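2-nitropropane dioxygenase (Streptomyces ansochromogenes, PDB 3BW2) binds FMN and probably uses molecular oxygen to catalyse the oxidative denitrification of alkyl nitronates, with propionate 3-nitronate the presumed physiological substrate. Local coordinates at residues A239-D244 / G250-A255; R276-R281 / Q323-A328; R268-R273 / A318-Q323. One frame throughout, in Å; residues are numbered along the deposited sequence.

Interaction 1 (A239-D244 / G250-A255); sequences AFLATD and GPHKRA
Leu241 closes in on His252 and Lys253 where the main chain of 239-244 leaves its helix and runs past helix 250-255, bringing CA of Ala242 to 5.4 Å from CA of Lys253. The aliphatic chain of Lys253 is extended beyond CG and passes alongside this backbone: its CE lies 3.5 Å from Leu241 O, and its ammonium reaches the carbonyl of Thr243 further along the loop. There NZ donates to Thr243 O over 3.0 Å. The C=O...N angle is 142° and the donor is tilted 29° from the carbonyl plane. Because the ammonium also donates to Ser246 O, two carbonyls of the connecting loop grip it. The carboxylate of Asp244 is not part of this grip, since its OD1 stays 5.4 Å from Lys253 NZ.

In the TIM barrel, helix 238-241 directly follows strand 233-236, the last of the eight, at the end where Gly237 and Thr238 bind FMN. Leu241 itself belongs to the flavin pocket. Leu241 swings CG away from its backbone N (chi1 -177°), which carries CD2 to within 3.4 Å of His252 NE2; the two side chains cross at about a right angle, and the methyl approaches the imidazole obliquely. That same NE2 is hydrogen-bonded to Trp320 O, so its polar demand is met beside an apolar neighbour. The exit from helix 238-241 is held from within: Phe240 O accepts from both Thr243 N and Thr243 OG1, the latter at 2.7 Å.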
loop_
_atom_site.group_PDB
_atom_site.type_symbol
_atom_site.label_atom_id
_atom_site.label_comp_id
_atom_site.label_asym_id
_atom_site.label_seq_id
_atom_site.Cartn_x
_atom_site.Cartn_y
_atom_site.Cartn_z
ATOM N N ALA A 239 10.238 5.866 -11.571
ATOM C CA ALA A 239 11.351 5.153 -12.188
ATOM C C ALA A 239 11.890 5.916 -13.408
ATOM O O ALA A 239 13.093 5.920 -13.658
ATOM C CB ALA A 239 10.920 3.744 -12.591
ATOM N N PHE A 240 11.006 6.570 -14.157
ATOM C CA PHE A 240 11.439 7.328 -15.334
ATOM C C PHE A 240 11.808 8.777 -15.014
ATOM O O PHE A 240 12.503 9.432 -15.790
ATOM C CB PHE A 240 10.353 7.295 -16.412
ATOM C CG PHE A 240 10.295 5.997 -17.159
ATOM C CD1 PHE A 240 11.287 5.669 -18.079
ATOM C CD2 PHE A 240 9.279 5.081 -16.911
ATOM C CE1 PHE A 240 11.272 4.445 -18.745
ATOM C CE2 PHE A 240 9.253 3.853 -17.569
ATOM C CZ PHE A 240 10.257 3.535 -18.491
ATOM N N LEU A 241 11.348 9.266 -13.868
ATOM C CA LEU A 241 11.625 10.637 -13.433
ATOM C C LEU A 241 13.128 10.839 -13.295
ATOM O O LEU A 241 13.657 11.924 -13.551
ATOM C CB LEU A 241 10.947 10.893 -12.081
ATOM C CG LEU A 241 11.020 12.277 -11.431
ATOM C CD1 LEU A 241 10.348 13.302 -12.318
ATOM C CD2 LEU A 241 10.310 12.235 -10.087
ATOM N N ALA A 242 13.805 9.766 -12.908
ATOM C CA ALA A 242 15.246 9.772 -12.684
ATOM C C ALA A 242 16.123 9.582 -13.927
ATOM O O ALA A 242 17.346 9.724 -13.838
ATOM C CB ALA A 242 15.593 8.700 -11.646
ATOM N N THR A 243 15.518 9.264 -15.071
ATOM C CA THR A 243 16.291 9.041 -16.293
ATOM C C THR A 243 16.800 10.338 -16.915
ATOM O O THR A 243 16.294 11.424 -16.626
ATOM C CB THR A 243 15.473 8.242 -17.355
ATOM O OG1 THR A 243 14.313 8.984 -17.750
ATOM C CG2 THR A 243 15.034 6.904 -16.791
ATOM N N ASP A 244 17.805 10.221 -17.776
ATOM C CA ASP A 244 18.395 11.393 -18.412
ATOM C C ASP A 244 17.424 12.220 -19.249
ATOM O O ASP A 244 17.482 13.444 -19.213
ATOM C CB ASP A 244 19.604 10.982 -19.261
ATOM C CG ASP A 244 20.719 10.370 -18.425
ATOM O OD1 ASP A 244 20.793 10.694 -17.224
ATOM O OD2 ASP A 244 21.527 9.580 -18.960
ATOM N N GLY A 250 17.206 19.139 -11.496
ATOM C CA GLY A 250 18.290 18.393 -10.882
ATOM C C GLY A 250 18.098 18.148 -9.396
ATOM O O GLY A 250 18.362 17.043 -8.918
ATOM N N PRO A 251 17.655 19.157 -8.628
ATOM C CA PRO A 251 17.455 18.958 -7.187
ATOM C C PRO A 251 16.380 17.905 -6.911
ATOM O O PRO A 251 16.389 17.241 -5.867
ATOM C CB PRO A 251 17.039 20.350 -6.698
ATOM C CG PRO A 251 17.714 21.267 -7.670
ATOM C CD PRO A 251 17.485 20.575 -8.988
ATOM N N HIS A 252 15.452 17.761 -7.855
ATOM C CA HIS A 252 14.374 16.792 -7.721
ATOM C C HIS A 252 14.920 15.388 -7.995
ATOM O O HIS A 252 14.648 14.449 -7.248
ATOM C CB HIS A 252 13.238 17.145 -8.693
ATOM C CG HIS A 252 11.985 16.354 -8.477
ATOM N ND1 HIS A 252 10.770 16.727 -9.015
ATOM C CD2 HIS A 252 11.758 15.201 -7.803
ATOM C CE1 HIS A 252 9.852 15.837 -8.684
ATOM N NE2 HIS A 252 10.425 14.900 -7.950
ATOM N N LYS A 253 15.697 15.245 -9.063
ATOM C CA LYS A 253 16.287 13.952 -9.384
ATOM C C LYS A 253 17.247 13.536 -8.267
ATOM O O LYS A 253 17.296 12.371 -7.877
ATOM C CB LYS A 253 17.052 14.017 -10.709
ATOM C CG LYS A 253 16.191 14.227 -11.945
ATOM C CD LYS A 253 17.050 14.208 -13.205
ATOM C CE LYS A 253 16.187 14.215 -14.463
ATOM N NZ LYS A 253 17.014 14.191 -15.701
ATOM N N ARG A 254 18.003 14.498 -7.746
ATOM C CA ARG A 254 18.970 14.216 -6.687
ATOM C C ARG A 254 18.315 13.777 -5.380
ATOM O O ARG A 254 18.825 12.902 -4.682
ATOM C CB ARG A 254 19.852 15.449 -6.439
ATOM C CG ARG A 254 20.834 15.748 -7.577
ATOM C CD ARG A 254 21.901 16.770 -7.182
ATOM N NE ARG A 254 21.395 18.140 -7.131
ATOM C CZ ARG A 254 21.240 18.923 -8.197
ATOM N NH1 ARG A 254 21.548 18.476 -9.406
ATOM N NH2 ARG A 254 20.780 20.156 -8.053
ATOM N N ALA A 255 17.174 14.377 -5.064
ATOM C CA ALA A 255 16.458 14.069 -3.832
ATOM C C ALA A 255 15.985 12.621 -3.724
ATOM O O ALA A 255 15.976 12.050 -2.634
ATOM C CB ALA A 255 15.264 15.023 -3.679
#

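Interaction 2 (R276-R281 / Q323-A328); sequences RSLVNR and QGHRMA
The guanidinium of Arg276 has the side chain of Gln323 over one face and a water at its edge, while the imidazole of His325 has a methyl of Leu278 over one face. On the arginine, Gln323 CG stands 3.5 Å above the plane, offset toward the rim, and Gln323 NE2 comes over the face to 3.6 Å from Arg276 NH1. The guanidinium and amide planes are 41° apart, so the groups overlap without lying flat on one another. Both nitrogens are donors, and the water joins them instead: lying in the guanidinium plane, it accepts from Arg276 NH1 at 2.8 Å and, weakly, from Gln323 NE2.

A bend at chi3 (-66°) turns the guanidinium of Arg276 across the glutamine. Its NH2 and NH1 also donate to Val174 O and Thr264 OG1. The amide of Gln323 is fixed at both ends by the second subunit, where NE2 meets Gly193 O and OE1 meets Gly195 N.

Leu278 CD2 makes a CH-pi contact with His325, 3.5 Å from the ring centroid and 10° off the ring normal. That centring is borne out by its distances to the five ring atoms, which differ by only a few tenths of an ångström. His325 ND1 is hydrogen-bonded to Gly322 O, which helps set the rotation of the ring.

Arg276 and His325 stand behind the FMN site, their side chains about 4 Å from the FMN-binding Gly177 and Thr238 respectively, while Gln323 carries the contact to the subunit interface. Arg276 and Leu278 lie on strand 275-278, the middle strand of a three-stranded antiparallel sheet between 178-179 and 264-267. The facing segment belongs to the loop between helices 296-311 and 333-350, with a 3-10 segment at 325-327.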
loop_
_atom_site.group_PDB
_atom_site.type_symbol
_atom_site.label_atom_id
_atom_site.label_comp_id
_atom_site.label_asym_id
_atom_site.label_seq_id
_atom_site.Cartn_x
_atom_site.Cartn_y
_atom_site.Cartn_z
ATOM N N ARG A 276 1.718 12.437 -3.363
ATOM C CA ARG A 276 2.873 11.912 -2.634
ATOM C C ARG A 276 4.183 12.584 -3.041
ATOM O O ARG A 276 4.593 12.542 -4.206
ATOM C CB ARG A 276 2.977 10.397 -2.825
ATOM C CG ARG A 276 4.105 9.748 -2.027
ATOM C CD ARG A 276 4.101 8.239 -2.196
ATOM N NE ARG A 276 2.911 7.623 -1.616
ATOM C CZ ARG A 276 2.691 7.474 -0.311
ATOM N NH1 ARG A 276 3.583 7.893 0.579
ATOM N NH2 ARG A 276 1.570 6.901 0.108
ATOM N N SER A 277 4.833 13.192 -2.055
ATOM C CA SER A 277 6.086 13.910 -2.247
ATOM C C SER A 277 7.102 13.495 -1.190
ATOM O O SER A 277 6.728 12.972 -0.144
ATOM C CB SER A 277 5.823 15.416 -2.120
ATOM O OG SER A 277 7.020 16.139 -1.895
ATOM N N LEU A 278 8.385 13.719 -1.465
ATOM C CA LEU A 278 9.421 13.412 -0.483
ATOM C C LEU A 278 9.196 14.444 0.619
ATOM O O LEU A 278 8.898 15.604 0.330
ATOM C CB LEU A 278 10.818 13.598 -1.082
ATOM C CG LEU A 278 11.250 12.659 -2.209
ATOM C CD1 LEU A 278 12.577 13.124 -2.772
ATOM C CD2 LEU A 278 11.376 11.240 -1.681
ATOM N N VAL A 279 9.311 14.030 1.875
ATOM C CA VAL A 279 9.102 14.959 2.976
ATOM C C VAL A 279 10.226 15.991 3.009
ATOM O O VAL A 279 11.399 15.640 3.046
ATOM C CB VAL A 279 9.048 14.213 4.332
ATOM C CG1 VAL A 279 8.894 15.207 5.479
ATOM C CG2 VAL A 279 7.885 13.223 4.330
ATOM N N ASN A 280 9.862 17.266 2.961
ATOM C CA ASN A 280 10.845 18.332 3.010
ATOM C C ASN A 280 10.300 19.437 3.900
ATOM O O ASN A 280 9.226 19.288 4.489
ATOM C CB ASN A 280 11.164 18.859 1.598
ATOM C CG ASN A 280 9.944 19.411 0.882
ATOM O OD1 ASN A 280 8.864 19.516 1.461
ATOM N ND2 ASN A 280 10.119 19.778 -0.391
ATOM N N ARG A 281 11.035 20.541 4.005
ATOM C CA ARG A 281 10.626 21.655 4.854
ATOM C C ARG A 281 9.206 22.149 4.592
ATOM O O ARG A 281 8.395 22.252 5.514
ATOM C CB ARG A 281 11.603 22.827 4.692
ATOM C CG ARG A 281 11.311 24.006 5.618
ATOM C CD ARG A 281 12.203 25.200 5.306
ATOM N NE ARG A 281 11.954 25.733 3.967
ATOM C CZ ARG A 281 10.826 26.331 3.591
ATOM N NH1 ARG A 281 9.824 26.480 4.450
ATOM N NH2 ARG A 281 10.698 26.783 2.351
ATOM N N GLN A 323 6.692 5.556 -3.312
ATOM C CA GLN A 323 7.397 4.945 -2.191
ATOM C C GLN A 323 8.641 4.145 -2.572
ATOM O O GLN A 323 9.432 3.781 -1.707
ATOM C CB GLN A 323 6.438 4.066 -1.394
ATOM C CG GLN A 323 5.294 4.843 -0.755
ATOM C CD GLN A 323 4.485 3.988 0.192
ATOM O OE1 GLN A 323 4.064 2.892 -0.163
ATOM N NE2 GLN A 323 4.260 4.485 1.406
ATOM N N GLY A 324 8.818 3.878 -3.862
ATOM C CA GLY A 324 9.987 3.135 -4.303
ATOM C C GLY A 324 11.095 4.041 -4.819
ATOM O O GLY A 324 12.024 3.579 -5.484
ATOM N N HIS A 325 11.012 5.329 -4.495
ATOM C CA HIS A 325 11.990 6.307 -4.972
ATOM C C HIS A 325 13.456 5.957 -4.729
ATOM O O HIS A 325 14.298 6.192 -5.596
ATOM C CB HIS A 325 11.699 7.690 -4.379
ATOM C CG HIS A 325 11.932 7.782 -2.904
ATOM N ND1 HIS A 325 10.981 7.422 -1.972
ATOM C CD2 HIS A 325 13.012 8.192 -2.199
ATOM C CE1 HIS A 325 11.465 7.609 -0.758
ATOM N NE2 HIS A 325 12.696 8.076 -0.866
ATOM N N ARG A 326 13.767 5.401 -3.562
ATOM C CA ARG A 326 15.149 5.050 -3.243
ATOM C C ARG A 326 15.766 4.053 -4.224
ATOM O O ARG A 326 16.993 3.912 -4.282
ATOM C CB ARG A 326 15.234 4.531 -1.798
ATOM C CG ARG A 326 15.148 5.657 -0.761
ATOM C CD ARG A 326 14.521 5.228 0.565
ATOM N NE ARG A 326 15.284 4.193 1.255
ATOM C CZ ARG A 326 15.016 3.756 2.483
ATOM N NH1 ARG A 326 14.001 4.262 3.171
ATOM N NH2 ARG A 326 15.759 2.801 3.023
ATOM N N MET A 327 14.921 3.383 -5.009
ATOM C CA MET A 327 15.396 2.411 -5.996
ATOM C C MET A 327 15.552 3.037 -7.385
ATOM O O MET A 327 15.770 2.334 -8.373
ATOM C CB MET A 327 14.424 1.231 -6.093
ATOM C CG MET A 327 14.088 0.574 -4.763
ATOM S SD MET A 327 12.894 -0.793 -4.918
ATOM C CE MET A 327 14.004 -2.145 -5.212
ATOM N N ALA A 328 15.436 4.359 -7.464
ATOM C CA ALA A 328 15.559 5.050 -8.742
ATOM C C ALA A 328 16.939 4.844 -9.360
ATOM O O ALA A 328 17.951 4.827 -8.658
ATOM C CB ALA A 328 15.285 6.534 -8.562
HETATM O O HOH W 1 3.834 7.246 3.244
#

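Interaction 3 (R268-R273 / A318-Q323); sequences RAFTGR and ALWAGQ. With FMN (flavin mononucleotide), chain B.
Phe270, its CG turned opposite the carbonyl carbon (chi1 -59°), lays one ring face against Ala318, whose CA sits 3.7 Å from the ring centroid and 4° off the ring normal, a well-centred CH-pi contact. Ala318 CB reaches the same ring near its root, 3.8 Å from Phe270 CG. This methyl also lies over a face of Trp320, offset toward the rim, so the alanine fills the angle between two aromatic planes turned 88° apart. The two rings meet obliquely, and the closest approach of the side chains is Phe270 CB to Trp320 CH2, 3.9 Å. Thr271 approaches from the opposite direction to Trp320 and sets its CG2 at the indole edge, 3.9 Å from CZ2, while its OG1 is hydrogen-bonded to His179. Replacing Phe270 with an alanine would probably leave Ala318 without the ring face it packs on and give the far end of the indole more room to shift. At its other end Trp320 meets the cofactor: its CB lies 3.6 Å from C7 of FMN. Gly322 CA comes 3.4 Å from FMN O2P. Segment 318-323 thus lines the flavin pocket of this TIM-barrel enzyme, from dimethylbenzene ring to phosphate.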
loop_
_atom_site.group_PDB
_atom_site.type_symbol
_atom_site.label_atom_id
_atom_site.label_comp_id
_atom_site.label_asym_id
_atom_site.label_seq_id
_atom_site.Cartn_x
_atom_site.Cartn_y
_atom_site.Cartn_z
ATOM N N ARG A 268 -1.446 17.827 0.854
ATOM C CA ARG A 268 -2.170 18.805 0.053
ATOM C C ARG A 268 -1.402 20.123 0.113
ATOM O O ARG A 268 -1.824 21.128 -0.454
ATOM C CB ARG A 268 -3.586 19.019 0.606
ATOM C CG ARG A 268 -4.532 17.830 0.443
ATOM C CD ARG A 268 -5.999 18.261 0.631
ATOM N NE ARG A 268 -6.942 17.152 0.479
ATOM C CZ ARG A 268 -7.166 16.215 1.399
ATOM N NH1 ARG A 268 -6.520 16.242 2.558
ATOM N NH2 ARG A 268 -8.028 15.236 1.153
ATOM N N ALA A 269 -0.260 20.104 0.794
ATOM C CA ALA A 269 0.560 21.302 0.966
ATOM C C ALA A 269 0.869 22.103 -0.297
ATOM O O ALA A 269 0.788 23.327 -0.298
ATOM C CB ALA A 269 1.870 20.933 1.662
ATOM N N PHE A 270 1.217 21.416 -1.376
ATOM C CA PHE A 270 1.582 22.102 -2.608
ATOM C C PHE A 270 0.459 22.444 -3.581
ATOM O O PHE A 270 0.531 23.460 -4.275
ATOM C CB PHE A 270 2.632 21.275 -3.353
ATOM C CG PHE A 270 3.891 21.038 -2.567
ATOM C CD1 PHE A 270 4.827 22.052 -2.407
ATOM C CD2 PHE A 270 4.130 19.804 -1.970
ATOM C CE1 PHE A 270 5.986 21.842 -1.665
ATOM C CE2 PHE A 270 5.288 19.583 -1.222
ATOM C CZ PHE A 270 6.217 20.606 -1.070
ATOM N N THR A 271 -0.577 21.615 -3.635
ATOM C CA THR A 271 -1.640 21.839 -4.609
ATOM C C THR A 271 -3.080 21.816 -4.106
ATOM O O THR A 271 -3.999 22.136 -4.859
ATOM C CB THR A 271 -1.532 20.800 -5.730
ATOM O OG1 THR A 271 -1.850 19.508 -5.200
ATOM C CG2 THR A 271 -0.111 20.758 -6.287
ATOM N N GLY A 272 -3.287 21.425 -2.852
ATOM C CA GLY A 272 -4.639 21.375 -2.333
ATOM C C GLY A 272 -5.321 20.045 -2.599
ATOM O O GLY A 272 -6.507 19.885 -2.316
ATOM N N ARG A 273 -4.580 19.093 -3.158
ATOM C CA ARG A 273 -5.109 17.759 -3.430
ATOM C C ARG A 273 -4.028 16.776 -2.980
ATOM O O ARG A 273 -2.838 17.071 -3.071
ATOM C CB ARG A 273 -5.409 17.582 -4.928
ATOM C CG ARG A 273 -6.750 16.891 -5.238
ATOM C CD ARG A 273 -7.042 16.910 -6.743
ATOM N NE ARG A 273 -8.387 16.450 -7.106
ATOM C CZ ARG A 273 -8.805 15.186 -7.051
ATOM N NH1 ARG A 273 -10.048 14.883 -7.415
ATOM N NH2 ARG A 273 -7.995 14.223 -6.633
ATOM N N ALA A 318 7.974 20.742 -4.846
ATOM C CA ALA A 318 7.026 19.637 -4.766
ATOM C C ALA A 318 7.761 18.416 -5.314
ATOM O O ALA A 318 7.692 18.116 -6.503
ATOM C CB ALA A 318 5.786 19.936 -5.613
ATOM N N LEU A 319 8.467 17.717 -4.432
ATOM C CA LEU A 319 9.252 16.545 -4.807
ATOM C C LEU A 319 8.425 15.266 -5.019
ATOM O O LEU A 319 8.604 14.274 -4.310
ATOM C CB LEU A 319 10.323 16.312 -3.735
ATOM C CG LEU A 319 11.226 17.523 -3.445
ATOM C CD1 LEU A 319 12.208 17.194 -2.326
ATOM C CD2 LEU A 319 11.979 17.918 -4.718
ATOM N N TRP A 320 7.529 15.289 -5.999
ATOM C CA TRP A 320 6.683 14.131 -6.291
ATOM C C TRP A 320 7.531 12.862 -6.421
ATOM O O TRP A 320 8.523 12.837 -7.154
ATOM C CB TRP A 320 5.920 14.342 -7.602
ATOM C CG TRP A 320 5.110 15.603 -7.697
ATOM C CD1 TRP A 320 4.957 16.384 -8.810
ATOM C CD2 TRP A 320 4.304 16.207 -6.674
ATOM N NE1 TRP A 320 4.110 17.430 -8.546
ATOM C CE2 TRP A 320 3.694 17.347 -7.242
ATOM C CE3 TRP A 320 4.041 15.898 -5.332
ATOM C CZ2 TRP A 320 2.834 18.180 -6.516
ATOM C CZ3 TRP A 320 3.186 16.728 -4.609
ATOM C CH2 TRP A 320 2.594 17.855 -5.204
ATOM N N ALA A 321 7.138 11.805 -5.718
ATOM C CA ALA A 321 7.879 10.549 -5.771
ATOM C C ALA A 321 7.079 9.423 -5.123
ATOM O O ALA A 321 6.411 9.634 -4.111
ATOM C CB ALA A 321 9.232 10.707 -5.061
ATOM N N GLY A 322 7.143 8.236 -5.721
ATOM C CA GLY A 322 6.437 7.091 -5.179
ATOM C C GLY A 322 7.264 6.497 -4.053
ATOM O O GLY A 322 8.418 6.882 -3.863
ATOM N N GLN A 323 6.692 5.556 -3.312
ATOM C CA GLN A 323 7.397 4.945 -2.191
ATOM C C GLN A 323 8.641 4.145 -2.572
ATOM O O GLN A 323 9.432 3.781 -1.707
ATOM C CB GLN A 323 6.438 4.066 -1.394
ATOM C CG GLN A 323 5.294 4.843 -0.755
ATOM C CD GLN A 323 4.485 3.988 0.192
ATOM O OE1 GLN A 323 4.064 2.892 -0.163
ATOM N NE2 GLN A 323 4.260 4.485 1.406
HETATM N N1 FMN B . -0.423 11.187 -13.521
HETATM C C2 FMN B . -1.257 11.801 -14.471
HETATM O O2 FMN B . -2.256 11.216 -14.882
HETATM N N3 FMN B . -0.960 13.062 -14.962
HETATM C C4 FMN B . 0.156 13.777 -14.560
HETATM O O4 FMN B . 0.383 14.905 -15.035
HETATM C C4A FMN B . 1.022 13.170 -13.610
HETATM N N5 FMN B . 2.177 13.820 -13.182
HETATM C C5A FMN B . 3.059 13.230 -12.272
HETATM C C6 FMN B . 4.234 13.923 -11.885
HETATM C C7 FMN B . 5.184 13.366 -10.960
HETATM C C7M FMN B . 6.646 13.780 -11.255
HETATM C C8 FMN B . 4.875 12.037 -10.489
HETATM C C8M FMN B . 5.950 11.015 -10.118
HETATM C C9 FMN B . 3.682 11.335 -10.850
HETATM C C9A FMN B . 2.767 11.929 -11.751
HETATM N N10 FMN B . 1.580 11.264 -12.161
HETATM C C10 FMN B . 0.711 11.866 -13.096
HETATM C "C1'" FMN B . 1.142 9.962 -11.486
HETATM C "C2'" FMN B . 1.549 8.794 -12.420
HETATM O "O2'" FMN B . 0.551 8.641 -13.418
HETATM C "C3'" FMN B . 1.644 7.423 -11.666
HETATM O "O3'" FMN B . 0.365 7.202 -11.071
HETATM C "C4'" FMN B . 2.710 7.375 -10.560
HETATM O "O4'" FMN B . 3.914 7.929 -11.092
HETATM C "C5'" FMN B . 2.962 5.908 -10.098
HETATM O "O5'" FMN B . 3.972 5.830 -9.053
HETATM P P FMN B . 5.591 5.704 -9.243
HETATM O O1P FMN B . 5.312 4.901 -10.469
HETATM O O2P FMN B . 5.472 5.146 -7.837
HETATM O O3P FMN B . 5.551 7.212 -9.401
#

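Along the chain, interaction 1 closes first; interactions 2 and 3 then alternate, since 268-273 and 276-281 precede 318-323 and 323-328, and the last two share Gln323. The first two centres lie about 11 Å apart, the first and third about 15 Å, the last two about 10 Å. Backbone hydrogen bonds join strand 275-278 to the segment 318-323: Leu278 N is 2.9 Å from Leu319 O and Arg276 O is 3.1 Å from Ala321 N. Interaction 1 packs on interaction 2, Ala255 CB being 3.4 Å from Leu278 CD1, and joins interaction 3 through His252. The loop between helices 296-311 and 333-350 bridges the helices after the last barrel strand and the small antiparallel sheet, beside FMN.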